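Local coordinates for 14-3-3 protein (Cryptosporidium parvum, PDB 3EFZ), which probably binds phosphoserine-containing partner proteins, as other 14-3-3 family members do in cell regulation and signalling, at residues Phe143-Lys148 with Val172-Asp177; Asp177-Glu182 with Leu196-Asn201; Lys46-Val51 with Ser70-Val75. All blocks are in the same frame, centred on the assembly; numbering follows the deposited sequence.

Contact 1: residues Phe143-Lys148 with Val172-Asp177; sequences FCIKLK and VEFYED
K148 lies across F174 at about a right angle, and this pair shows how a lysine can lay its chain along a ring and still pair its charge with an aspartate. The CB of K148 sits over one face of the ring, 3.9 Å from the centroid and 24° off the normal, a CH-pi contact displaced toward the ring's rim. Beyond it the chain bends at chi3 (-70°), bringing CE to 3.7 Å from F174 CE2 and NZ to 3.4 Å from the same ring atom. CB, CE and NZ thus all touch the ring, while NZ forms a salt bridge with D129 of helix 100-131.

I145 touches both F174 and D177. Its CG2 methyl comes 3.2 Å from the F174 carbonyl O and 4.0 Å from F174 CD2, while CD1 lies 3.7 Å from D177 OD1. Y175 points its CB away from helix 138-158, yet its ring returns, and CE1 approaches K146 O to 3.7 Å.

The next shell holds the far end of that ring. Y175 OH is hydrogen-bonded to D150 and to NE of R153, a residue predicted to interact with phosphoserine, and K146 NZ forms a salt bridge with the same D150. Behind the contact, C144 and L147 face helix 100-131.

Helices 138-158 and 161-185 run nearly antiparallel here, their local axes 7.8 Å apart at 157°, and their pairing is part of the all-helical 14-3-3 fold. Carbon surfaces pack on one another and on backbone carbonyl and carboxylate oxygens, with no hydrogen bond directly between the segments. Y175 OH reaches R153 directly, with D150 as its second partner, and so probably helps to position that arginine in the phosphoserine site.

Contact 2: residues Asp177-Glu182 with Leu196-Asn201; sequences DALQRE and LATILN
T198 meets three residues of helix 161-185 and divides its two branches between them, a compact example of one side chain serving apolar and polar neighbours at once. The apolar part belongs to its methyl. CG2, anti to the backbone N, lies 3.8 Å from L179 CG, and the two side chains slide past each other in opposite directions; the CB of A178 touches the same methyl at 4.1 Å. L179 reaches on to I199, the two crossing at about a right angle with L179 CD2 3.6 Å from I199 CD1. F219 of helix 213-228 packs on both L179 and I199, so the apolar contact extends to that helix.

The polar part belongs to the hydroxyl and to E182, which approaches from the opposite direction. Its chain is bent at chi2 (148°), and the carboxylate stands close to T198 OG1, with OE2 at 2.9 Å and OE1 at 3.2 Å. The hydroxyl is hydrogen-bonded to the carbonyl O of L194, one turn earlier on its own helix.

Away from the interface, D177 and R181 form a weak salt bridge one turn apart, R181 NE to D177 OD2 at 3.3 Å. The contact joins neighbouring antiparallel helices of the 14-3-3 bundle, their local axes 9.8 Å apart at 155°, with K146 of helix 138-158 also touching T198.

Every residue in touch across this contact is buried, including a glutamate. The chemistry is thus shared out on one small side chain: T198 OG1 is satisfied by L194 O while standing beside a buried carboxylate, and the methyl of the same threonine lets close apolar contact continue alongside.

Contact 3: residues Lys46-Val51 with Ser70-Val75; sequences KDVIKV and SLRNRV
V48 and I49 meet R72 and N73 where helices 32-54 and 63-81 form an antiparallel pair, a helical hairpin at the start of the 14-3-3 fold and at its dimer interface. The local axes run 9.4 Å apart at 159°.

Apolar atoms against flat polar groups make most of the contact. The CG2 methyl of V48 stands over the centre of the R72 guanidinium, 3.8 Å from CZ, and V48 CB lies 3.7 Å from N73 OD1. I49 crosses N73 obliquely. L147 of helix 138-158 packs on R72 as well.

Hydrogen bonds link R72 and N73 to each other within helix 63-81. R72, its chain bent at chi2 (-69°) and chi3, folds back onto the amide of the next residue. R72 NH2 gives N73 OD1 a bond of 2.7 Å, tilted 22° from the carbonyl plane, and NE adds a weak one of 3.3 Å. Both probably help to fix the amide's rotation, with its nitrogen directed to the second subunit. R72 NH2 also makes a weak bond to N44 of helix 32-54.

N73 ND2 is hydrogen-bonded to D123 of the second subunit and weakly to the carbonyl of Y45. That subunit's D123 also packs on I49, whose CD1 methyl comes 3.2 Å from N73 ND2.

Overall arrangement
All three contacts join antiparallel helices of the 14-3-3 bundle. Contacts 1 and 2 have D177 in common in sequence, use successive turns of helix 161-185 and touch through K146 on T198 and N201; their centres are about 7 Å apart. Contact 3, about 16 Å from contact 1 between centres, meets it through F143 on V48 and V51, and L147 on R72. Contacts 2 and 3 are buried, contact 1 only partly. Contact 1 sets an aromatic ring and an isoleucine against a lysine chain and carbonyl oxygens, without a direct hydrogen bond; a glutamate and a threonine enter contact 2; contact 3 presents arginine and subunit-bridging asparagine to branched aliphatic side chains.

Contact 1: residues Phe143-Lys148 with Val172-Asp177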
ATOM      1  N   PHE B 143      21.167  -0.231  -4.449  1.00 35.22           N
ATOM      2  CA  PHE B 143      19.740  -0.447  -4.285  1.00 36.30           C
ATOM      3  C   PHE B 143      19.009   0.829  -3.821  1.00 35.88           C
ATOM      4  O   PHE B 143      17.993   1.203  -4.397  1.00 35.53           O
ATOM      5  CB  PHE B 143      19.486  -1.622  -3.326  1.00 37.08           C
ATOM      6  CG  PHE B 143      18.024  -1.876  -3.039  1.00 38.91           C
ATOM      7  CD1 PHE B 143      17.333  -2.866  -3.720  1.00 41.91           C
ATOM      8  CD2 PHE B 143      17.339  -1.117  -2.091  1.00 40.54           C
ATOM      9  CE1 PHE B 143      15.967  -3.117  -3.449  1.00 42.14           C
ATOM     10  CE2 PHE B 143      15.984  -1.357  -1.825  1.00 41.37           C
ATOM     11  CZ  PHE B 143      15.305  -2.356  -2.507  1.00 40.61           C
ATOM     12  N   CYS B 144      19.517   1.469  -2.765  1.00 36.36           N
ATOM     13  CA  CYS B 144      18.945   2.717  -2.247  1.00 36.30           C
ATOM     14  C   CYS B 144      18.986   3.895  -3.245  1.00 36.45           C
ATOM     15  O   CYS B 144      18.059   4.706  -3.300  1.00 36.10           O
ATOM     16  CB  CYS B 144      19.654   3.118  -0.955  1.00 36.70           C
ATOM     17  SG  CYS B 144      19.492   1.937   0.381  1.00 37.19           S
ATOM     18  N   ILE B 145      20.057   3.980  -4.033  1.00 36.69           N
ATOM     19  CA  ILE B 145      20.233   5.064  -5.000  1.00 36.02           C
ATOM     20  C   ILE B 145      19.295   4.882  -6.216  1.00 36.82           C
ATOM     21  O   ILE B 145      18.716   5.859  -6.716  1.00 37.02           O
ATOM     22  CB  ILE B 145      21.733   5.201  -5.381  1.00 35.93           C
ATOM     23  CG1 ILE B 145      22.539   5.640  -4.149  1.00 36.36           C
ATOM     24  CG2 ILE B 145      21.955   6.165  -6.578  1.00 33.80           C
ATOM     25  CD1 ILE B 145      24.056   5.414  -4.270  1.00 36.41           C
ATOM     26  N   LYS B 146      19.123   3.640  -6.673  1.00 36.10           N
ATOM     27  CA  LYS B 146      18.112   3.347  -7.688  1.00 36.26           C
ATOM     28  C   LYS B 146      16.710   3.764  -7.197  1.00 36.75           C
ATOM     29  O   LYS B 146      15.927   4.366  -7.947  1.00 36.49           O
ATOM     30  CB  LYS B 146      18.100   1.858  -8.072  1.00 35.18           C
ATOM     31  CG  LYS B 146      16.786   1.468  -8.709  1.00 35.62           C
ATOM     32  CD  LYS B 146      16.570  -0.001  -8.886  1.00 35.97           C
ATOM     33  CE  LYS B 146      15.160  -0.245  -9.392  1.00 36.78           C
ATOM     34  NZ  LYS B 146      14.158  -0.244  -8.310  1.00 37.01           N
ATOM     35  N   LEU B 147      16.426   3.431  -5.935  1.00 36.39           N
ATOM     36  CA  LEU B 147      15.187   3.759  -5.260  1.00 37.44           C
ATOM     37  C   LEU B 147      14.920   5.269  -5.240  1.00 37.01           C
ATOM     38  O   LEU B 147      13.799   5.707  -5.502  1.00 37.45           O
ATOM     39  CB  LEU B 147      15.266   3.213  -3.836  1.00 37.70           C
ATOM     40  CG  LEU B 147      14.005   3.023  -3.025  1.00 40.57           C
ATOM     41  CD1 LEU B 147      14.165   1.855  -2.036  1.00 40.80           C
ATOM     42  CD2 LEU B 147      13.655   4.347  -2.308  1.00 41.64           C
ATOM     43  N   LYS B 148      15.950   6.057  -4.935  1.00 36.73           N
ATOM     44  CA  LYS B 148      15.857   7.519  -5.051  1.00 36.13           C
ATOM     45  C   LYS B 148      15.589   7.947  -6.496  1.00 35.52           C
ATOM     46  O   LYS B 148      14.868   8.915  -6.728  1.00 36.15           O
ATOM     47  CB  LYS B 148      17.117   8.205  -4.529  1.00 35.47           C
ATOM     48  CG  LYS B 148      17.374   8.039  -3.028  1.00 36.41           C
ATOM     49  CD  LYS B 148      18.349   9.073  -2.522  1.00 35.32           C
ATOM     50  CE  LYS B 148      19.792   8.832  -3.027  1.00 37.95           C
ATOM     51  NZ  LYS B 148      20.706   9.960  -2.679  1.00 37.29           N
ATOM     52  N   VAL B 172      18.004  10.795 -13.615  1.00 37.77           N
ATOM     53  CA  VAL B 172      19.139  10.421 -14.469  1.00 37.86           C
ATOM     54  C   VAL B 172      20.424  10.191 -13.641  1.00 38.35           C
ATOM     55  O   VAL B 172      21.005   9.108 -13.683  1.00 38.37           O
ATOM     56  CB  VAL B 172      19.350  11.467 -15.590  1.00 37.56           C
ATOM     57  CG1 VAL B 172      20.690  11.259 -16.323  1.00 37.61           C
ATOM     58  CG2 VAL B 172      18.200  11.400 -16.565  1.00 36.51           C
ATOM     59  N   GLU B 173      20.846  11.204 -12.891  1.00 38.96           N
ATOM     60  CA  GLU B 173      21.983  11.106 -11.973  1.00 40.05           C
ATOM     61  C   GLU B 173      21.967   9.817 -11.132  1.00 38.83           C
ATOM     62  O   GLU B 173      22.964   9.088 -11.096  1.00 38.12           O
ATOM     63  CB  GLU B 173      21.964  12.262 -10.972  1.00 40.21           C
ATOM     64  CG  GLU B 173      21.963  13.676 -11.508  1.00 43.37           C
ATOM     65  CD  GLU B 173      21.924  14.695 -10.355  1.00 45.00           C
ATOM     66  OE1 GLU B 173      21.157  15.697 -10.451  1.00 51.01           O
ATOM     67  OE2 GLU B 173      22.663  14.484  -9.348  1.00 49.15           O
ATOM     68  N   PHE B 174      20.843   9.574 -10.440  1.00 37.13           N
ATOM     69  CA  PHE B 174      20.701   8.437  -9.509  1.00 36.25           C
ATOM     70  C   PHE B 174      20.806   7.090 -10.202  1.00 35.55           C
ATOM     71  O   PHE B 174      21.470   6.194  -9.693  1.00 34.64           O
ATOM     72  CB  PHE B 174      19.395   8.515  -8.682  1.00 36.13           C
ATOM     73  CG  PHE B 174      19.396   9.606  -7.612  1.00 36.15           C
ATOM     74  CD1 PHE B 174      18.221  10.288  -7.286  1.00 36.59           C
ATOM     75  CD2 PHE B 174      20.574   9.953  -6.947  1.00 35.55           C
ATOM     76  CE1 PHE B 174      18.209  11.289  -6.296  1.00 35.43           C
ATOM     77  CE2 PHE B 174      20.588  10.950  -5.960  1.00 36.91           C
ATOM     78  CZ  PHE B 174      19.405  11.624  -5.631  1.00 37.29           C
ATOM     79  N   TYR B 175      20.140   6.959 -11.351  1.00 35.00           N
ATOM     80  CA  TYR B 175      20.203   5.749 -12.165  1.00 35.04           C
ATOM     81  C   TYR B 175      21.610   5.489 -12.668  1.00 34.94           C
ATOM     82  O   TYR B 175      22.082   4.374 -12.605  1.00 35.11           O
ATOM     83  CB  TYR B 175      19.245   5.832 -13.366  1.00 34.29           C
ATOM     84  CG  TYR B 175      17.795   5.674 -12.986  1.00 34.49           C
ATOM     85  CD1 TYR B 175      17.414   4.722 -12.047  1.00 34.86           C
ATOM     86  CD2 TYR B 175      16.789   6.467 -13.578  1.00 34.34           C
ATOM     87  CE1 TYR B 175      16.075   4.562 -11.671  1.00 35.25           C
ATOM     88  CE2 TYR B 175      15.439   6.304 -13.217  1.00 34.96           C
ATOM     89  CZ  TYR B 175      15.095   5.351 -12.255  1.00 34.81           C
ATOM     90  OH  TYR B 175      13.790   5.156 -11.871  1.00 32.69           O
ATOM     91  N   GLU B 176      22.280   6.521 -13.165  1.00 35.37           N
ATOM     92  CA  GLU B 176      23.630   6.342 -13.675  1.00 36.07           C
ATOM     93  C   GLU B 176      24.622   6.029 -12.564  1.00 36.06           C
ATOM     94  O   GLU B 176      25.538   5.240 -12.779  1.00 35.98           O
ATOM     95  CB  GLU B 176      24.066   7.528 -14.539  1.00 36.72           C
ATOM     96  CG  GLU B 176      23.395   7.473 -15.909  1.00 39.06           C
ATOM     97  CD  GLU B 176      23.734   8.637 -16.802  1.00 45.51           C
ATOM     98  OE1 GLU B 176      24.470   9.556 -16.357  1.00 47.37           O
ATOM     99  OE2 GLU B 176      23.260   8.632 -17.964  1.00 47.05           O
ATOM    100  N   ASP B 177      24.403   6.610 -11.379  1.00 35.90           N
ATOM    101  CA  ASP B 177      25.242   6.352 -10.201  1.00 36.90           C
ATOM    102  C   ASP B 177      25.080   4.909  -9.721  1.00 36.10           C
ATOM    103  O   ASP B 177      26.064   4.197  -9.525  1.00 36.36           O
ATOM    104  CB  ASP B 177      24.930   7.362  -9.068  1.00 37.16           C
ATOM    105  CG  ASP B 177      25.850   7.205  -7.852  1.00 39.44           C
ATOM    106  OD1 ASP B 177      25.494   7.712  -6.768  1.00 40.62           O
ATOM    107  OD2 ASP B 177      26.928   6.583  -7.972  1.00 41.69           O
TER

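Contact 2: residues Asp177-Glu182 with Leu196-Asn201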
ATOM      1  N   ASP B 177      24.403   6.610 -11.379  1.00 35.90           N
ATOM      2  CA  ASP B 177      25.242   6.352 -10.201  1.00 36.90           C
ATOM      3  C   ASP B 177      25.080   4.909  -9.721  1.00 36.10           C
ATOM      4  O   ASP B 177      26.064   4.197  -9.525  1.00 36.36           O
ATOM      5  CB  ASP B 177      24.930   7.362  -9.068  1.00 37.16           C
ATOM      6  CG  ASP B 177      25.850   7.205  -7.852  1.00 39.44           C
ATOM      7  OD1 ASP B 177      25.494   7.712  -6.768  1.00 40.62           O
ATOM      8  OD2 ASP B 177      26.928   6.583  -7.972  1.00 41.69           O
ATOM      9  N   ALA B 178      23.834   4.483  -9.577  1.00 35.96           N
ATOM     10  CA  ALA B 178      23.497   3.100  -9.212  1.00 36.17           C
ATOM     11  C   ALA B 178      24.038   2.087 -10.237  1.00 36.18           C
ATOM     12  O   ALA B 178      24.660   1.100  -9.863  1.00 36.03           O
ATOM     13  CB  ALA B 178      21.985   2.951  -9.040  1.00 35.19           C
ATOM     14  N   LEU B 179      23.815   2.345 -11.526  1.00 36.86           N
ATOM     15  CA  LEU B 179      24.399   1.518 -12.601  1.00 36.96           C
ATOM     16  C   LEU B 179      25.926   1.402 -12.539  1.00 37.22           C
ATOM     17  O   LEU B 179      26.471   0.295 -12.685  1.00 37.41           O
ATOM     18  CB  LEU B 179      23.967   2.020 -13.993  1.00 36.69           C
ATOM     19  CG  LEU B 179      22.514   1.811 -14.435  1.00 37.05           C
ATOM     20  CD1 LEU B 179      22.180   2.665 -15.673  1.00 36.25           C
ATOM     21  CD2 LEU B 179      22.222   0.351 -14.700  1.00 35.84           C
ATOM     22  N   GLN B 180      26.611   2.531 -12.334  1.00 37.42           N
ATOM     23  CA  GLN B 180      28.072   2.533 -12.208  1.00 38.24           C
ATOM     24  C   GLN B 180      28.541   1.711 -10.999  1.00 37.93           C
ATOM     25  O   GLN B 180      29.515   0.955 -11.095  1.00 38.44           O
ATOM     26  CB  GLN B 180      28.641   3.963 -12.171  1.00 38.27           C
ATOM     27  CG  GLN B 180      30.171   4.054 -11.922  1.00 41.90           C
ATOM     28  CD  GLN B 180      30.978   3.046 -12.750  1.00 46.19           C
ATOM     29  OE1 GLN B 180      30.994   3.089 -13.986  1.00 48.19           O
ATOM     30  NE2 GLN B 180      31.652   2.127 -12.062  1.00 48.29           N
ATOM     31  N   ARG B 181      27.850   1.853  -9.873  1.00 37.43           N
ATOM     32  CA  ARG B 181      28.147   1.043  -8.689  1.00 37.58           C
ATOM     33  C   ARG B 181      27.901  -0.448  -8.943  1.00 37.39           C
ATOM     34  O   ARG B 181      28.715  -1.291  -8.563  1.00 37.55           O
ATOM     35  CB  ARG B 181      27.331   1.527  -7.492  1.00 37.59           C
ATOM     36  CG  ARG B 181      27.793   2.840  -6.908  1.00 37.36           C
ATOM     37  CD  ARG B 181      26.703   3.359  -5.976  1.00 38.84           C
ATOM     38  NE  ARG B 181      27.050   4.618  -5.322  1.00 37.79           N
ATOM     39  CZ  ARG B 181      27.535   4.720  -4.086  1.00 39.22           C
ATOM     40  NH1 ARG B 181      27.789   3.635  -3.340  1.00 36.06           N
ATOM     41  NH2 ARG B 181      27.787   5.921  -3.596  1.00 39.93           N
ATOM     42  N   GLU B 182      26.794  -0.771  -9.607  1.00 37.20           N
ATOM     43  CA  GLU B 182      26.528  -2.159 -10.031  1.00 37.55           C
ATOM     44  C   GLU B 182      27.608  -2.741 -10.959  1.00 37.56           C
ATOM     45  O   GLU B 182      28.038  -3.877 -10.760  1.00 37.23           O
ATOM     46  CB  GLU B 182      25.124  -2.291 -10.633  1.00 36.96           C
ATOM     47  CG  GLU B 182      24.029  -2.059  -9.570  1.00 37.69           C
ATOM     48  CD  GLU B 182      22.762  -1.421 -10.117  1.00 37.05           C
ATOM     49  OE1 GLU B 182      22.634  -1.301 -11.352  1.00 36.61           O
ATOM     50  OE2 GLU B 182      21.900  -1.030  -9.300  1.00 36.61           O
ATOM     51  N   LEU B 196      19.746  -5.282 -13.797  1.00 33.36           N
ATOM     52  CA  LEU B 196      18.690  -5.267 -14.822  1.00 34.07           C
ATOM     53  C   LEU B 196      17.451  -4.492 -14.394  1.00 34.06           C
ATOM     54  O   LEU B 196      16.808  -3.846 -15.229  1.00 35.15           O
ATOM     55  CB  LEU B 196      18.319  -6.685 -15.265  1.00 33.38           C
ATOM     56  CG  LEU B 196      19.393  -7.454 -16.028  1.00 32.71           C
ATOM     57  CD1 LEU B 196      18.985  -8.897 -16.118  1.00 31.22           C
ATOM     58  CD2 LEU B 196      19.661  -6.853 -17.424  1.00 30.23           C
ATOM     59  N   ALA B 197      17.125  -4.532 -13.101  1.00 34.54           N
ATOM     60  CA  ALA B 197      16.005  -3.745 -12.575  1.00 34.29           C
ATOM     61  C   ALA B 197      16.317  -2.272 -12.721  1.00 34.34           C
ATOM     62  O   ALA B 197      15.420  -1.446 -12.937  1.00 34.82           O
ATOM     63  CB  ALA B 197      15.716  -4.088 -11.106  1.00 34.16           C
ATOM     64  N   THR B 198      17.598  -1.940 -12.592  1.00 34.05           N
ATOM     65  CA  THR B 198      18.040  -0.565 -12.717  1.00 33.85           C
ATOM     66  C   THR B 198      17.987  -0.090 -14.164  1.00 34.49           C
ATOM     67  O   THR B 198      17.505   1.010 -14.432  1.00 34.99           O
ATOM     68  CB  THR B 198      19.440  -0.358 -12.088  1.00 34.67           C
ATOM     69  OG1 THR B 198      19.474  -1.000 -10.797  1.00 33.80           O
ATOM     70  CG2 THR B 198      19.730   1.137 -11.915  1.00 33.02           C
ATOM     71  N   ILE B 199      18.481  -0.927 -15.079  1.00 34.34           N
ATOM     72  CA  ILE B 199      18.350  -0.720 -16.522  1.00 34.56           C
ATOM     73  C   ILE B 199      16.894  -0.466 -16.919  1.00 35.02           C
ATOM     74  O   ILE B 199      16.611   0.462 -17.685  1.00 35.68           O
ATOM     75  CB  ILE B 199      18.926  -1.945 -17.320  1.00 34.09           C
ATOM     76  CG1 ILE B 199      20.434  -2.131 -17.051  1.00 34.39           C
ATOM     77  CG2 ILE B 199      18.594  -1.857 -18.844  1.00 33.42           C
ATOM     78  CD1 ILE B 199      21.368  -1.158 -17.812  1.00 35.30           C
ATOM     79  N   LEU B 200      15.986  -1.292 -16.395  1.00 35.67           N
ATOM     80  CA  LEU B 200      14.566  -1.241 -16.741  1.00 36.25           C
ATOM     81  C   LEU B 200      13.903   0.063 -16.323  1.00 36.64           C
ATOM     82  O   LEU B 200      13.166   0.651 -17.112  1.00 36.75           O
ATOM     83  CB  LEU B 200      13.786  -2.432 -16.152  1.00 35.95           C
ATOM     84  CG  LEU B 200      12.251  -2.431 -16.370  1.00 36.65           C
ATOM     85  CD1 LEU B 200      11.863  -2.614 -17.842  1.00 34.85           C
ATOM     86  CD2 LEU B 200      11.529  -3.470 -15.498  1.00 36.91           C
ATOM     87  N   ASN B 201      14.152   0.503 -15.088  1.00 37.14           N
ATOM     88  CA  ASN B 201      13.597   1.762 -14.610  1.00 37.72           C
ATOM     89  C   ASN B 201      14.164   2.995 -15.334  1.00 37.91           C
ATOM     90  O   ASN B 201      13.423   3.948 -15.625  1.00 38.52           O
ATOM     91  CB  ASN B 201      13.724   1.848 -13.091  1.00 38.05           C
ATOM     92  CG  ASN B 201      12.730   0.927 -12.379  1.00 37.89           C
ATOM     93  OD1 ASN B 201      12.178   0.008 -12.979  1.00 37.57           O
ATOM     94  ND2 ASN B 201      12.520   1.159 -11.104  1.00 40.60           N
TER

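Contact 3: residues Lys46-Val51 with Ser70-Val75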
ATOM      1  N   LYS B  46       7.874  -6.822  -0.681  1.00 34.81           N
ATOM      2  CA  LYS B  46       8.654  -7.634   0.227  1.00 34.66           C
ATOM      3  C   LYS B  46      10.145  -7.366   0.074  1.00 35.06           C
ATOM      4  O   LYS B  46      10.816  -7.086   1.060  1.00 34.44           O
ATOM      5  CB  LYS B  46       8.369  -9.122   0.058  1.00 34.16           C
ATOM      6  CG  LYS B  46       9.109  -9.966   1.099  1.00 33.79           C
ATOM      7  CD  LYS B  46       8.909 -11.457   0.857  1.00 33.83           C
ATOM      8  CE  LYS B  46       9.612 -12.270   1.913  1.00 32.91           C
ATOM      9  NZ  LYS B  46       9.219 -13.684   1.795  1.00 33.63           N
ATOM     10  N   ASP B  47      10.642  -7.427  -1.159  1.00 35.27           N
ATOM     11  CA  ASP B  47      12.059  -7.248  -1.399  1.00 36.52           C
ATOM     12  C   ASP B  47      12.616  -5.882  -0.988  1.00 36.21           C
ATOM     13  O   ASP B  47      13.752  -5.800  -0.505  1.00 35.71           O
ATOM     14  CB  ASP B  47      12.426  -7.564  -2.853  1.00 37.02           C
ATOM     15  CG  ASP B  47      13.919  -7.836  -3.017  1.00 40.36           C
ATOM     16  OD1 ASP B  47      14.433  -8.788  -2.375  1.00 45.44           O
ATOM     17  OD2 ASP B  47      14.592  -7.081  -3.761  1.00 43.45           O
ATOM     18  N   VAL B  48      11.842  -4.814  -1.216  1.00 35.90           N
ATOM     19  CA  VAL B  48      12.212  -3.482  -0.756  1.00 36.33           C
ATOM     20  C   VAL B  48      12.453  -3.499   0.767  1.00 36.56           C
ATOM     21  O   VAL B  48      13.520  -3.092   1.241  1.00 36.34           O
ATOM     22  CB  VAL B  48      11.167  -2.397  -1.142  1.00 35.66           C
ATOM     23  CG1 VAL B  48      11.388  -1.104  -0.332  1.00 35.89           C
ATOM     24  CG2 VAL B  48      11.268  -2.086  -2.612  1.00 35.86           C
ATOM     25  N   ILE B  49      11.478  -4.000   1.515  1.00 36.52           N
ATOM     26  CA  ILE B  49      11.589  -4.014   2.977  1.00 37.12           C
ATOM     27  C   ILE B  49      12.707  -4.932   3.479  1.00 37.09           C
ATOM     28  O   ILE B  49      13.456  -4.536   4.347  1.00 36.28           O
ATOM     29  CB  ILE B  49      10.243  -4.290   3.653  1.00 37.60           C
ATOM     30  CG1 ILE B  49       9.389  -3.019   3.555  1.00 37.47           C
ATOM     31  CG2 ILE B  49      10.433  -4.637   5.131  1.00 37.59           C
ATOM     32  CD1 ILE B  49       7.994  -3.281   3.601  1.00 38.54           C
ATOM     33  N   LYS B  50      12.846  -6.121   2.890  1.00 37.24           N
ATOM     34  CA  LYS B  50      13.934  -7.036   3.236  1.00 38.00           C
ATOM     35  C   LYS B  50      15.297  -6.360   3.091  1.00 37.51           C
ATOM     36  O   LYS B  50      16.081  -6.334   4.037  1.00 37.55           O
ATOM     37  CB  LYS B  50      13.895  -8.296   2.364  1.00 38.33           C
ATOM     38  CG  LYS B  50      13.023  -9.385   2.890  1.00 40.17           C
ATOM     39  CD  LYS B  50      13.113 -10.661   2.051  1.00 42.13           C
ATOM     40  CE  LYS B  50      14.137 -11.657   2.611  1.00 45.76           C
ATOM     41  NZ  LYS B  50      13.833 -12.059   4.028  1.00 46.78           N
ATOM     42  N   VAL B  51      15.566  -5.811   1.906  1.00 37.16           N
ATOM     43  CA  VAL B  51      16.822  -5.126   1.626  1.00 36.70           C
ATOM     44  C   VAL B  51      17.078  -3.960   2.592  1.00 37.11           C
ATOM     45  O   VAL B  51      18.134  -3.897   3.227  1.00 36.35           O
ATOM     46  CB  VAL B  51      16.944  -4.669   0.124  1.00 36.72           C
ATOM     47  CG1 VAL B  51      18.248  -3.917  -0.116  1.00 36.01           C
ATOM     48  CG2 VAL B  51      16.889  -5.864  -0.809  1.00 35.89           C
ATOM     49  N   SER B  70       8.431   0.892   4.115  1.00 36.07           N
ATOM     50  CA  SER B  70       6.988   0.975   4.194  1.00 36.70           C
ATOM     51  C   SER B  70       6.443   2.190   3.419  1.00 36.31           C
ATOM     52  O   SER B  70       5.420   2.098   2.753  1.00 35.78           O
ATOM     53  CB  SER B  70       6.538   0.998   5.649  1.00 36.38           C
ATOM     54  OG  SER B  70       5.215   1.455   5.744  1.00 37.14           O
ATOM     55  N   LEU B  71       7.147   3.313   3.489  1.00 36.61           N
ATOM     56  CA  LEU B  71       6.714   4.528   2.797  1.00 36.66           C
ATOM     57  C   LEU B  71       6.948   4.486   1.283  1.00 36.65           C
ATOM     58  O   LEU B  71       6.188   5.078   0.518  1.00 36.96           O
ATOM     59  CB  LEU B  71       7.410   5.744   3.380  1.00 36.47           C
ATOM     60  CG  LEU B  71       6.756   6.486   4.541  1.00 38.26           C
ATOM     61  CD1 LEU B  71       7.505   7.780   4.760  1.00 36.88           C
ATOM     62  CD2 LEU B  71       5.245   6.733   4.309  1.00 38.27           C
ATOM     63  N   ARG B  72       8.015   3.810   0.868  1.00 36.43           N
ATOM     64  CA  ARG B  72       8.328   3.600  -0.555  1.00 36.58           C
ATOM     65  C   ARG B  72       7.166   2.814  -1.168  1.00 35.67           C
ATOM     66  O   ARG B  72       6.712   3.098  -2.268  1.00 34.54           O
ATOM     67  CB  ARG B  72       9.599   2.750  -0.669  1.00 36.46           C
ATOM     68  CG  ARG B  72      10.396   2.827  -1.950  1.00 38.46           C
ATOM     69  CD  ARG B  72       9.824   2.238  -3.242  1.00 41.60           C
ATOM     70  NE  ARG B  72       8.956   1.084  -3.080  1.00 45.89           N
ATOM     71  CZ  ARG B  72       8.608   0.255  -4.071  1.00 46.01           C
ATOM     72  NH1 ARG B  72       9.097   0.425  -5.295  1.00 44.36           N
ATOM     73  NH2 ARG B  72       7.783  -0.768  -3.830  1.00 43.67           N
ATOM     74  N   ASN B  73       6.715   1.811  -0.419  1.00 35.37           N
ATOM     75  CA  ASN B  73       5.695   0.872  -0.878  1.00 34.92           C
ATOM     76  C   ASN B  73       4.352   1.583  -0.907  1.00 35.08           C
ATOM     77  O   ASN B  73       3.632   1.513  -1.901  1.00 35.66           O
ATOM     78  CB  ASN B  73       5.653  -0.379  -0.006  1.00 34.09           C
ATOM     79  CG  ASN B  73       6.867  -1.299  -0.198  1.00 35.14           C
ATOM     80  OD1 ASN B  73       7.626  -1.198  -1.170  1.00 35.99           O
ATOM     81  ND2 ASN B  73       7.031  -2.226   0.732  1.00 34.50           N
ATOM     82  N   ARG B  74       4.032   2.300   0.162  1.00 35.04           N
ATOM     83  CA  ARG B  74       2.865   3.178   0.158  1.00 35.33           C
ATOM     84  C   ARG B  74       2.782   4.108  -1.062  1.00 35.64           C
ATOM     85  O   ARG B  74       1.729   4.236  -1.674  1.00 35.26           O
ATOM     86  CB  ARG B  74       2.825   4.005   1.444  1.00 34.40           C
ATOM     87  CG  ARG B  74       2.040   5.329   1.361  1.00 35.75           C
ATOM     88  CD  ARG B  74       1.549   5.759   2.747  1.00 33.25           C
ATOM     89  NE  ARG B  74       1.080   7.151   2.778  1.00 38.44           N
ATOM     90  CZ  ARG B  74      -0.187   7.543   2.665  1.00 40.32           C
ATOM     91  NH1 ARG B  74      -0.464   8.845   2.718  1.00 40.61           N
ATOM     92  NH2 ARG B  74      -1.179   6.650   2.521  1.00 38.21           N
ATOM     93  N   VAL B  75       3.882   4.797  -1.344  1.00 36.59           N
ATOM     94  CA  VAL B  75       3.969   5.786  -2.442  1.00 37.76           C
ATOM     95  C   VAL B  75       3.762   5.129  -3.825  1.00 37.67           C
ATOM     96  O   VAL B  75       3.154   5.707  -4.719  1.00 37.28           O
ATOM     97  CB  VAL B  75       5.338   6.555  -2.387  1.00 37.12           C
ATOM     98  CG1 VAL B  75       5.713   7.115  -3.731  1.00 39.35           C
ATOM     99  CG2 VAL B  75       5.286   7.664  -1.385  1.00 37.97           C
TER